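Local coordinates for protein metazoan TIR-STING fusion (Crassostrea gigas, PDB 6WT6) that fuses a TIR domain to a STING ligand-binding domain in a single chain, two modules known from innate immune signalling proteins, at residues Y183-G186 against Y187-I191; L218-P221 against Q222-C226; D334-S338 against S339-P343; N348-K351 against N352-K356. One frame throughout, in Å; residues are numbered along the deposited sequence.

Interaction 1 (Y183-G186 against Y187-I191); sequences YYYG and YLKII
Tyr183 and Leu188 meet on a widened turn of helix 176-204, where a short pi-type turn at 184-186 opens out the helix in the STING ligand-binding domain. Leu188 covers one face of the Tyr183 ring: CG sits 4.0 Å from the ring centroid, offset toward the rim, while Leu188 CD1 comes to 3.5 Å from Tyr183 CE2. Tyr187 runs alongside Tyr183, its ring nearly parallel at 23° but slid so far that the two barely overlap; the rings come closest at Tyr183 CE1 and Tyr187 CD2, 3.5 Å apart. One residue further along the chain, Lys189 CB lies over the centre of the Tyr184 ring, 3.9 Å from the centroid. The Lys189 chain then bends at chi2 (59°), which carries CD back to 3.3 Å from Tyr184 OH. Both the ammonium of Lys189 and the phenol of Tyr184 have Asp320 as polar partner, so Asp320 holds both tips, and Lys189 NZ also pairs with Glu322. Around this, Leu313 and Leu317 of helix 299-319 pack on Leu188, and Tyr185 OH bonds to Thr295 OG1 of the second subunit. The backbone explains the spacing: Leu188 N reaches back five residues to Tyr183 O at 3.0 Å, in the carbonyl plane and almost straight. Tyr184 O is gripped twice, by Lys189 N at 2.7 Å and by Tyr187 N at 3.2 Å, the two donors arriving from opposite faces of its carbonyl plane.

Interaction 2 (L218-P221 against Q222-C226); sequences LFFP and QSCRC
Pro221 and Cys224 close a type I beta turn at the end of strand 212-221, where the chain leaves the mixed sheet of the STING domain. The closing bond runs from Cys224 N to Pro221 O, 2.8 Å long, with the donor well above the carbonyl plane rather than on a lone pair. From CB outward, the Pro221 ring runs along the backbone that follows it: CB lies beside the Gln222 peptide and 4.0 Å from Arg225 O; CG, the tip of the ring, goes closer, to 3.2 Å from the same Arg225 O. The ring is therefore tucked into the curl of that backbone, with Tyr279 and Tyr332 of the flanking strands also packed on it. Cys224 has a positive phi (67°), and the chain bends back to bring Arg225 O against the proline ring. Cys224 SG meets the Phe220 ring loosely, 4.3 Å from Phe220 CE1. Phe220 itself also meets Phe331 of strand 327-332, with the ring planes steeply inclined. Ser223 makes an ST turn: its OG accepts from Arg225 N at 3.2 Å. The side chain of Arg225 folds back to the same oxygen, its chain bending at chi3 (-58°). Ser223 OG is bonded to Asp334 as well, which places several partners around one hydroxyl and ties the loop to the segment after strand 327-332. Arg225 NE completes the set, 3.1 Å from Ser223 OG, which lies in the guanidinium plane, with the N-H aimed almost straight at it.

Interaction 3 (D334-S338 against S339-P343); sequences DVNNS and SDAMP
Ser338 and Ala341 span a single turn of backbone, with Ala341 N 3.3 Å from Ser338 O in a weak hydrogen bond, as the loop after strand 327-332 swings into helix 341-356. This is a helix N-terminal capping arrangement. Ser338 itself is still extended (psi 143°), and the residues after it take up helical backbone angles. Its hydroxyl is the cap: OG stands anti to the backbone N (chi1 178°), which brings it beside the peptide N-H groups that follow. There it accepts from Asp340 N, a weak bond of 3.4 Å but a nearly straight one. Alongside, Asp340 CB rests 3.9 Å from Ser338 OG, and a carboxylate at this end of a helix would probably be favoured by the helix dipole. The apolar side of the turn is small. Asn336 and Ala341 face each other through their beta carbons, CB to CB 3.7 Å, which brings the loop back against the first turn; the same Ala341 CB also touches Ser338 O, 3.7 Å away, from another direction. Much of the loop is exposed, whereas Met342 is buried against Glu233 and Ile237, and Ser339 O receives a bond from Ser234 OG. These partners hold the start of the helix to the loop that precedes strand 238-243. A water extends the turn by one more residue: it lies 2.6 Å from Ser338 O and accepts from Met342 N at 2.8 Å.

Interaction 4 (N348-K351 against N352-K356); sequences NEIK and NQLRK
Gln353 N bonds to Glu349 O at 3.0 Å, and Leu354 N to Ile350 O at the same length, two steps in a run of i to i+4 bonds that Asn352 N to Asn348 O and Arg355 N to Lys351 O extend on either side. Outside these backbone bonds the side chains of Glu349 and Gln353 run side by side, with carboxylate and amide nearly coplanar (14°), though Glu349 OE1 and Gln353 NE2 stay 3.7 Å apart. The amide oxygen of Gln353 is taken by Lys215, and Lys351 sends its ammonium to Asp267 in a salt bridge. Arg355 folds back at chi3 and lays one guanidinium face over the Lys351 carbonyl, with NH2 3.5 Å from Lys351 O. On the side facing the sheet, Ile350 and Leu354 lie next to each other, Ile350 CG2 to Leu354 CD1 4.1 Å, and both rest on Tyr273, Ile350 also on Phe275. Glu349 and Gln353 meet Phe217 of strand 212-221. The pattern is that of a regular alpha-helix, here helix 341-356, packed with one side on strands 272-279 and 212-221 of the STING-domain sheet.

Overall arrangement
All four contacts lie in the STING ligand-binding domain. Interactions 1, 2 and 4 are each partly buried; interaction 3 is a surface contact. Interaction 1, on helix 176-204, is largely aromatic and aliphatic, and touches interaction 2 where Tyr183 and Leu188 pack on Leu218. Interaction 2 is linked to interaction 3 in turn through Asp334, a polar join between loops at the ends of neighbouring strands. Interactions 3 and 4 share helix 341-356, their nearest atoms about 5 Å apart: weak capping and a water bridge at its start, regular backbone bonds and sheet packing toward its end. Interactions 1 and 3 stand furthest apart, about 30 Å between centres.

Interaction 1 (Y183-G186 against Y187-I191)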
loop_
_atom_site.group_PDB
_atom_site.type_symbol
_atom_site.label_atom_id
_atom_site.label_comp_id
_atom_site.label_asym_id
_atom_site.label_seq_id
_atom_site.Cartn_x
_atom_site.Cartn_y
_atom_site.Cartn_z
ATOM N N TYR A 183 -4.372 2.015 -7.937
ATOM C CA TYR A 183 -5.453 2.771 -8.563
ATOM C C TYR A 183 -4.977 3.431 -9.850
ATOM O O TYR A 183 -5.733 3.515 -10.826
ATOM C CB TYR A 183 -5.993 3.802 -7.567
ATOM C CG TYR A 183 -7.212 4.596 -8.000
ATOM C CD1 TYR A 183 -8.332 3.971 -8.536
ATOM C CD2 TYR A 183 -7.259 5.973 -7.813
ATOM C CE1 TYR A 183 -9.454 4.704 -8.906
ATOM C CE2 TYR A 183 -8.370 6.711 -8.174
ATOM C CZ TYR A 183 -9.461 6.078 -8.718
ATOM O OH TYR A 183 -10.553 6.836 -9.073
ATOM N N TYR A 184 -3.724 3.881 -9.873
ATOM C CA TYR A 184 -3.100 4.442 -11.065
ATOM C C TYR A 184 -3.012 3.409 -12.184
ATOM O O TYR A 184 -3.752 3.498 -13.169
ATOM C CB TYR A 184 -1.712 4.983 -10.715
ATOM C CG TYR A 184 -0.938 5.572 -11.869
ATOM C CD1 TYR A 184 -1.347 6.747 -12.482
ATOM C CD2 TYR A 184 0.221 4.964 -12.329
ATOM C CE1 TYR A 184 -0.633 7.294 -13.530
ATOM C CE2 TYR A 184 0.946 5.504 -13.378
ATOM C CZ TYR A 184 0.515 6.665 -13.974
ATOM O OH TYR A 184 1.232 7.202 -15.015
ATOM N N TYR A 185 -2.128 2.413 -12.040
ATOM C CA TYR A 185 -1.891 1.470 -13.134
ATOM C C TYR A 185 -3.078 0.561 -13.409
ATOM O O TYR A 185 -3.201 0.054 -14.528
ATOM C CB TYR A 185 -0.650 0.608 -12.859
ATOM C CG TYR A 185 0.644 1.275 -13.248
ATOM C CD1 TYR A 185 0.951 1.511 -14.583
ATOM C CD2 TYR A 185 1.551 1.680 -12.284
ATOM C CE1 TYR A 185 2.133 2.134 -14.945
ATOM C CE2 TYR A 185 2.732 2.295 -12.635
ATOM C CZ TYR A 185 3.014 2.519 -13.964
ATOM O OH TYR A 185 4.186 3.136 -14.301
ATOM N N GLY A 186 -3.942 0.337 -12.424
ATOM C CA GLY A 186 -5.089 -0.516 -12.660
ATOM C C GLY A 186 -6.278 0.169 -13.287
ATOM O O GLY A 186 -7.211 -0.517 -13.713
ATOM N N TYR A 187 -6.268 1.498 -13.381
ATOM C CA TYR A 187 -7.469 2.220 -13.789
ATOM C C TYR A 187 -7.164 3.594 -14.376
ATOM O O TYR A 187 -7.416 3.834 -15.562
ATOM C CB TYR A 187 -8.422 2.361 -12.590
ATOM C CG TYR A 187 -9.730 3.051 -12.905
ATOM C CD1 TYR A 187 -10.644 2.484 -13.786
ATOM C CD2 TYR A 187 -10.062 4.260 -12.311
ATOM C CE1 TYR A 187 -11.849 3.112 -14.077
ATOM C CE2 TYR A 187 -11.271 4.893 -12.591
ATOM C CZ TYR A 187 -12.155 4.316 -13.475
ATOM O OH TYR A 187 -13.350 4.936 -13.762
ATOM N N LEU A 188 -6.640 4.509 -13.549
ATOM C CA LEU A 188 -6.473 5.892 -13.986
ATOM C C LEU A 188 -5.544 5.985 -15.193
ATOM O O LEU A 188 -5.862 6.656 -16.181
ATOM C CB LEU A 188 -5.963 6.755 -12.828
ATOM C CG LEU A 188 -6.956 7.050 -11.688
ATOM C CD1 LEU A 188 -6.405 8.098 -10.717
ATOM C CD2 LEU A 188 -8.304 7.488 -12.237
ATOM N N LYS A 189 -4.403 5.292 -15.144
ATOM C CA LYS A 189 -3.456 5.302 -16.258
ATOM C C LYS A 189 -4.084 4.780 -17.546
ATOM O O LYS A 189 -3.647 5.162 -18.639
ATOM C CB LYS A 189 -2.213 4.482 -15.894
ATOM C CG LYS A 189 -1.120 4.422 -16.958
ATOM C CD LYS A 189 -0.604 5.807 -17.335
ATOM C CE LYS A 189 0.610 5.711 -18.245
ATOM N NZ LYS A 189 1.120 7.043 -18.668
ATOM N N ILE A 190 -5.123 3.950 -17.441
ATOM C CA ILE A 190 -5.757 3.378 -18.625
ATOM C C ILE A 190 -6.754 4.355 -19.243
ATOM O O ILE A 190 -6.770 4.557 -20.463
ATOM C CB ILE A 190 -6.433 2.043 -18.266
ATOM C CG1 ILE A 190 -5.421 1.092 -17.633
ATOM C CG2 ILE A 190 -7.069 1.418 -19.499
ATOM C CD1 ILE A 190 -6.049 -0.133 -16.990
ATOM N N ILE A 191 -7.589 4.993 -18.416
ATOM C CA ILE A 191 -8.734 5.738 -18.931
ATOM C C ILE A 191 -8.451 7.233 -19.071
ATOM O O ILE A 191 -8.961 7.876 -19.997
ATOM C CB ILE A 191 -9.977 5.486 -18.053
ATOM C CG1 ILE A 191 -9.726 5.899 -16.602
ATOM C CG2 ILE A 191 -10.379 4.014 -18.111
ATOM C CD1 ILE A 191 -10.537 7.090 -16.169
#

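Interaction 2 (L218-P221 against Q222-C226)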
loop_
_atom_site.group_PDB
_atom_site.type_symbol
_atom_site.label_atom_id
_atom_site.label_comp_id
_atom_site.label_asym_id
_atom_site.label_seq_id
_atom_site.Cartn_x
_atom_site.Cartn_y
_atom_site.Cartn_z
ATOM N N LEU A 218 -13.392 13.079 -9.285
ATOM C CA LEU A 218 -13.252 11.922 -8.410
ATOM C C LEU A 218 -13.583 12.354 -6.989
ATOM O O LEU A 218 -12.934 13.252 -6.441
ATOM C CB LEU A 218 -11.837 11.350 -8.486
ATOM C CG LEU A 218 -11.350 10.897 -9.862
ATOM C CD1 LEU A 218 -9.854 10.664 -9.824
ATOM C CD2 LEU A 218 -12.091 9.636 -10.308
ATOM N N PHE A 219 -14.588 11.719 -6.397
ATOM C CA PHE A 219 -15.153 12.177 -5.136
ATOM C C PHE A 219 -14.519 11.435 -3.970
ATOM O O PHE A 219 -14.427 10.202 -3.980
ATOM C CB PHE A 219 -16.673 12.020 -5.140
ATOM C CG PHE A 219 -17.359 12.980 -6.067
ATOM C CD1 PHE A 219 -17.730 14.241 -5.628
ATOM C CD2 PHE A 219 -17.590 12.642 -7.391
ATOM C CE1 PHE A 219 -18.343 15.135 -6.488
ATOM C CE2 PHE A 219 -18.204 13.533 -8.252
ATOM C CZ PHE A 219 -18.578 14.781 -7.801
ATOM N N PHE A 220 -14.091 12.200 -2.968
ATOM C CA PHE A 220 -13.299 11.707 -1.843
ATOM C C PHE A 220 -13.966 12.207 -0.566
ATOM O O PHE A 220 -13.539 13.213 0.018
ATOM C CB PHE A 220 -11.849 12.191 -1.964
ATOM C CG PHE A 220 -10.860 11.459 -1.089
ATOM C CD1 PHE A 220 -11.196 11.035 0.191
ATOM C CD2 PHE A 220 -9.576 11.214 -1.551
ATOM C CE1 PHE A 220 -10.274 10.371 0.983
ATOM C CE2 PHE A 220 -8.650 10.556 -0.765
ATOM C CZ PHE A 220 -8.999 10.131 0.504
ATOM N N PRO A 221 -15.025 11.536 -0.113
ATOM C CA PRO A 221 -15.630 11.902 1.173
ATOM C C PRO A 221 -14.674 11.619 2.321
ATOM O O PRO A 221 -13.989 10.594 2.341
ATOM C CB PRO A 221 -16.874 11.009 1.246
ATOM C CG PRO A 221 -16.532 9.831 0.384
ATOM C CD PRO A 221 -15.705 10.390 -0.741
ATOM N N GLN A 222 -14.641 12.540 3.293
ATOM C CA GLN A 222 -13.682 12.416 4.388
ATOM C C GLN A 222 -13.904 11.147 5.201
ATOM O O GLN A 222 -12.948 10.579 5.737
ATOM C CB GLN A 222 -13.757 13.640 5.301
ATOM C CG GLN A 222 -12.764 13.602 6.454
ATOM C CD GLN A 222 -12.802 14.854 7.301
ATOM O OE1 GLN A 222 -13.571 15.774 7.034
ATOM N NE2 GLN A 222 -11.967 14.897 8.332
ATOM N N SER A 223 -15.150 10.692 5.321
ATOM C CA SER A 223 -15.392 9.460 6.061
ATOM C C SER A 223 -14.935 8.228 5.296
ATOM O O SER A 223 -14.910 7.138 5.881
ATOM C CB SER A 223 -16.873 9.317 6.399
ATOM O OG SER A 223 -17.601 8.895 5.258
ATOM N N CYS A 224 -14.591 8.383 4.014
ATOM C CA CYS A 224 -14.213 7.322 3.084
ATOM C C CYS A 224 -15.370 6.386 2.754
ATOM O O CYS A 224 -15.155 5.366 2.087
ATOM C CB CYS A 224 -13.016 6.516 3.600
ATOM S SG CYS A 224 -11.577 7.555 3.945
ATOM N N ARG A 225 -16.586 6.697 3.204
ATOM C CA ARG A 225 -17.757 5.917 2.827
ATOM C C ARG A 225 -18.140 6.241 1.393
ATOM O O ARG A 225 -18.479 7.384 1.074
ATOM C CB ARG A 225 -18.928 6.215 3.758
ATOM C CG ARG A 225 -18.850 5.552 5.104
ATOM C CD ARG A 225 -20.031 5.940 5.982
ATOM N NE ARG A 225 -20.117 7.384 6.179
ATOM C CZ ARG A 225 -21.143 7.998 6.762
ATOM N NH1 ARG A 225 -22.172 7.289 7.209
ATOM N NH2 ARG A 225 -21.141 9.318 6.896
ATOM N N CYS A 226 -18.092 5.238 0.528
ATOM C CA CYS A 226 -18.530 5.387 -0.849
ATOM C C CYS A 226 -19.946 4.848 -0.992
ATOM O O CYS A 226 -20.279 3.788 -0.453
ATOM C CB CYS A 226 -17.587 4.662 -1.810
ATOM S SG CYS A 226 -15.873 5.241 -1.724
#

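Interaction 3 (D334-S338 against S339-P343)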
loop_
_atom_site.group_PDB
_atom_site.type_symbol
_atom_site.label_atom_id
_atom_site.label_comp_id
_atom_site.label_asym_id
_atom_site.label_seq_id
_atom_site.Cartn_x
_atom_site.Cartn_y
_atom_site.Cartn_z
ATOM N N ASP A 334 -18.419 14.849 4.195
ATOM C CA ASP A 334 -19.736 14.282 3.910
ATOM C C ASP A 334 -20.570 14.292 5.192
ATOM O O ASP A 334 -20.821 13.265 5.826
ATOM C CB ASP A 334 -19.599 12.882 3.323
ATOM C CG ASP A 334 -18.664 12.000 4.124
ATOM O OD1 ASP A 334 -17.700 12.528 4.709
ATOM O OD2 ASP A 334 -18.889 10.775 4.168
ATOM N N VAL A 335 -21.008 15.495 5.566
ATOM C CA VAL A 335 -21.745 15.707 6.809
ATOM C C VAL A 335 -23.113 16.345 6.601
ATOM O O VAL A 335 -23.860 16.488 7.580
ATOM C CB VAL A 335 -20.930 16.554 7.813
ATOM C CG1 VAL A 335 -19.608 15.880 8.158
ATOM C CG2 VAL A 335 -20.703 17.967 7.268
ATOM N N ASN A 336 -23.475 16.743 5.384
ATOM C CA ASN A 336 -24.672 17.540 5.151
ATOM C C ASN A 336 -25.756 16.731 4.450
ATOM O O ASN A 336 -25.472 15.937 3.547
ATOM C CB ASN A 336 -24.345 18.781 4.318
ATOM C CG ASN A 336 -23.559 19.812 5.097
ATOM O OD1 ASN A 336 -23.923 20.168 6.220
ATOM N ND2 ASN A 336 -22.472 20.299 4.507
ATOM N N ASN A 337 -27.007 16.960 4.860
ATOM C CA ASN A 337 -28.162 16.277 4.295
ATOM C C ASN A 337 -29.000 17.136 3.363
ATOM O O ASN A 337 -29.805 16.582 2.608
ATOM C CB ASN A 337 -29.081 15.756 5.410
ATOM C CG ASN A 337 -28.423 14.701 6.260
ATOM O OD1 ASN A 337 -27.595 13.930 5.780
ATOM N ND2 ASN A 337 -28.790 14.655 7.534
ATOM N N SER A 338 -28.853 18.460 3.411
ATOM C CA SER A 338 -29.649 19.334 2.559
ATOM C C SER A 338 -29.439 18.988 1.092
ATOM O O SER A 338 -28.336 18.626 0.672
ATOM C CB SER A 338 -29.285 20.796 2.806
ATOM O OG SER A 338 -30.019 21.649 1.946
ATOM N N SER A 339 -30.517 19.094 0.312
ATOM C CA SER A 339 -30.443 18.814 -1.117
ATOM C C SER A 339 -29.607 19.838 -1.871
ATOM O O SER A 339 -29.247 19.590 -3.024
ATOM C CB SER A 339 -31.848 18.757 -1.714
ATOM O OG SER A 339 -32.503 17.560 -1.350
ATOM N N ASP A 340 -29.304 20.981 -1.259
ATOM C CA ASP A 340 -28.518 22.019 -1.911
ATOM C C ASP A 340 -27.022 21.851 -1.702
ATOM O O ASP A 340 -26.237 22.423 -2.466
ATOM C CB ASP A 340 -28.921 23.400 -1.394
ATOM C CG ASP A 340 -30.358 23.732 -1.695
ATOM O OD1 ASP A 340 -30.980 23.001 -2.492
ATOM O OD2 ASP A 340 -30.870 24.724 -1.128
ATOM N N ALA A 341 -26.615 21.094 -0.683
ATOM C CA ALA A 341 -25.221 21.112 -0.251
ATOM C C ALA A 341 -24.306 20.495 -1.304
ATOM O O ALA A 341 -23.359 21.137 -1.772
ATOM C CB ALA A 341 -25.088 20.391 1.091
ATOM N N MET A 342 -24.567 19.246 -1.683
ATOM C CA MET A 342 -23.695 18.572 -2.640
ATOM C C MET A 342 -23.816 19.194 -4.030
ATOM O O MET A 342 -22.791 19.399 -4.692
ATOM C CB MET A 342 -23.987 17.068 -2.689
ATOM C CG MET A 342 -23.059 16.290 -3.604
ATOM S SD MET A 342 -21.378 16.206 -2.962
ATOM C CE MET A 342 -21.695 15.463 -1.368
ATOM N N PRO A 343 -25.024 19.506 -4.522
ATOM C CA PRO A 343 -25.106 20.251 -5.791
ATOM C C PRO A 343 -24.309 21.548 -5.815
ATOM O O PRO A 343 -23.664 21.846 -6.828
ATOM C CB PRO A 343 -26.611 20.506 -5.936
ATOM C CG PRO A 343 -27.223 19.314 -5.320
ATOM C CD PRO A 343 -26.355 19.000 -4.125
HETATM O O HOH W 1 -26.633 17.547 -1.035
#

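Interaction 4 (N348-K351 against N352-K356)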
loop_
_atom_site.group_PDB
_atom_site.type_symbol
_atom_site.label_atom_id
_atom_site.label_comp_id
_atom_site.label_asym_id
_atom_site.label_seq_id
_atom_site.Cartn_x
_atom_site.Cartn_y
_atom_site.Cartn_z
ATOM N N ASN A 348 -19.606 24.535 -7.882
ATOM C CA ASN A 348 -18.421 25.338 -7.615
ATOM C C ASN A 348 -17.183 24.722 -8.255
ATOM O O ASN A 348 -16.358 25.436 -8.834
ATOM C CB ASN A 348 -18.224 25.499 -6.109
ATOM C CG ASN A 348 -18.847 26.772 -5.573
ATOM O OD1 ASN A 348 -18.296 27.860 -5.744
ATOM N ND2 ASN A 348 -19.988 26.642 -4.908
ATOM N N GLU A 349 -17.035 23.397 -8.167
ATOM C CA GLU A 349 -15.858 22.755 -8.743
ATOM C C GLU A 349 -15.895 22.781 -10.264
ATOM O O GLU A 349 -14.862 22.995 -10.906
ATOM C CB GLU A 349 -15.728 21.321 -8.232
ATOM C CG GLU A 349 -15.010 21.206 -6.897
ATOM C CD GLU A 349 -13.561 21.666 -6.961
ATOM O OE1 GLU A 349 -12.998 21.769 -8.075
ATOM O OE2 GLU A 349 -12.982 21.929 -5.885
ATOM N N ILE A 350 -17.069 22.565 -10.858
ATOM C CA ILE A 350 -17.183 22.578 -12.314
ATOM C C ILE A 350 -16.819 23.949 -12.868
ATOM O O ILE A 350 -16.085 24.061 -13.858
ATOM C CB ILE A 350 -18.602 22.158 -12.742
ATOM C CG1 ILE A 350 -18.866 20.695 -12.382
ATOM C CG2 ILE A 350 -18.801 22.389 -14.233
ATOM C CD1 ILE A 350 -20.260 20.234 -12.734
ATOM N N LYS A 351 -17.324 25.012 -12.236
ATOM C CA LYS A 351 -17.027 26.362 -12.704
ATOM C C LYS A 351 -15.554 26.702 -12.516
ATOM O O LYS A 351 -14.957 27.385 -13.355
ATOM C CB LYS A 351 -17.915 27.372 -11.975
ATOM C CG LYS A 351 -19.394 27.235 -12.301
ATOM C CD LYS A 351 -20.248 28.176 -11.466
ATOM C CE LYS A 351 -21.716 28.051 -11.838
ATOM N NZ LYS A 351 -22.580 28.988 -11.067
ATOM N N ASN A 352 -14.948 26.229 -11.423
ATOM C CA ASN A 352 -13.525 26.463 -11.206
ATOM C C ASN A 352 -12.685 25.808 -12.296
ATOM O O ASN A 352 -11.706 26.393 -12.776
ATOM C CB ASN A 352 -13.122 25.945 -9.825
ATOM C CG ASN A 352 -11.677 26.244 -9.487
ATOM O OD1 ASN A 352 -11.261 27.401 -9.466
ATOM N ND2 ASN A 352 -10.909 25.201 -9.194
ATOM N N GLN A 353 -13.058 24.595 -12.707
ATOM C CA GLN A 353 -12.287 23.902 -13.730
ATOM C C GLN A 353 -12.500 24.514 -15.108
ATOM O O GLN A 353 -11.584 24.498 -15.937
ATOM C CB GLN A 353 -12.642 22.417 -13.737
ATOM C CG GLN A 353 -12.255 21.696 -12.459
ATOM C CD GLN A 353 -10.786 21.864 -12.121
ATOM O OE1 GLN A 353 -9.921 21.816 -13.001
ATOM N NE2 GLN A 353 -10.494 22.069 -10.841
ATOM N N LEU A 354 -13.691 25.062 -15.372
ATOM C CA LEU A 354 -13.927 25.718 -16.655
ATOM C C LEU A 354 -13.090 26.982 -16.798
ATOM O O LEU A 354 -12.675 27.326 -17.910
ATOM C CB LEU A 354 -15.413 26.034 -16.823
ATOM C CG LEU A 354 -16.334 24.853 -17.138
ATOM C CD1 LEU A 354 -17.793 25.230 -16.942
ATOM C CD2 LEU A 354 -16.110 24.371 -18.562
ATOM N N ARG A 355 -12.833 27.683 -15.689
ATOM C CA ARG A 355 -11.936 28.834 -15.719
ATOM C C ARG A 355 -10.540 28.427 -16.176
ATOM O O ARG A 355 -9.946 29.069 -17.049
ATOM C CB ARG A 355 -11.872 29.486 -14.337
ATOM C CG ARG A 355 -12.626 30.797 -14.217
ATOM C CD ARG A 355 -12.534 31.362 -12.801
ATOM N NE ARG A 355 -13.158 30.481 -11.818
ATOM C CZ ARG A 355 -14.457 30.481 -11.535
ATOM N NH1 ARG A 355 -15.273 31.317 -12.164
ATOM N NH2 ARG A 355 -14.943 29.645 -10.627
ATOM N N LYS A 356 -10.000 27.356 -15.589
ATOM C CA LYS A 356 -8.642 26.935 -15.915
ATOM C C LYS A 356 -8.533 26.428 -17.346
ATOM O O LYS A 356 -7.482 26.582 -17.979
ATOM C CB LYS A 356 -8.184 25.862 -14.931
ATOM C CG LYS A 356 -8.195 26.317 -13.482
ATOM C CD LYS A 356 -7.903 25.160 -12.545
ATOM C CE LYS A 356 -7.786 25.634 -11.109
ATOM N NZ LYS A 356 -6.621 26.541 -10.933
#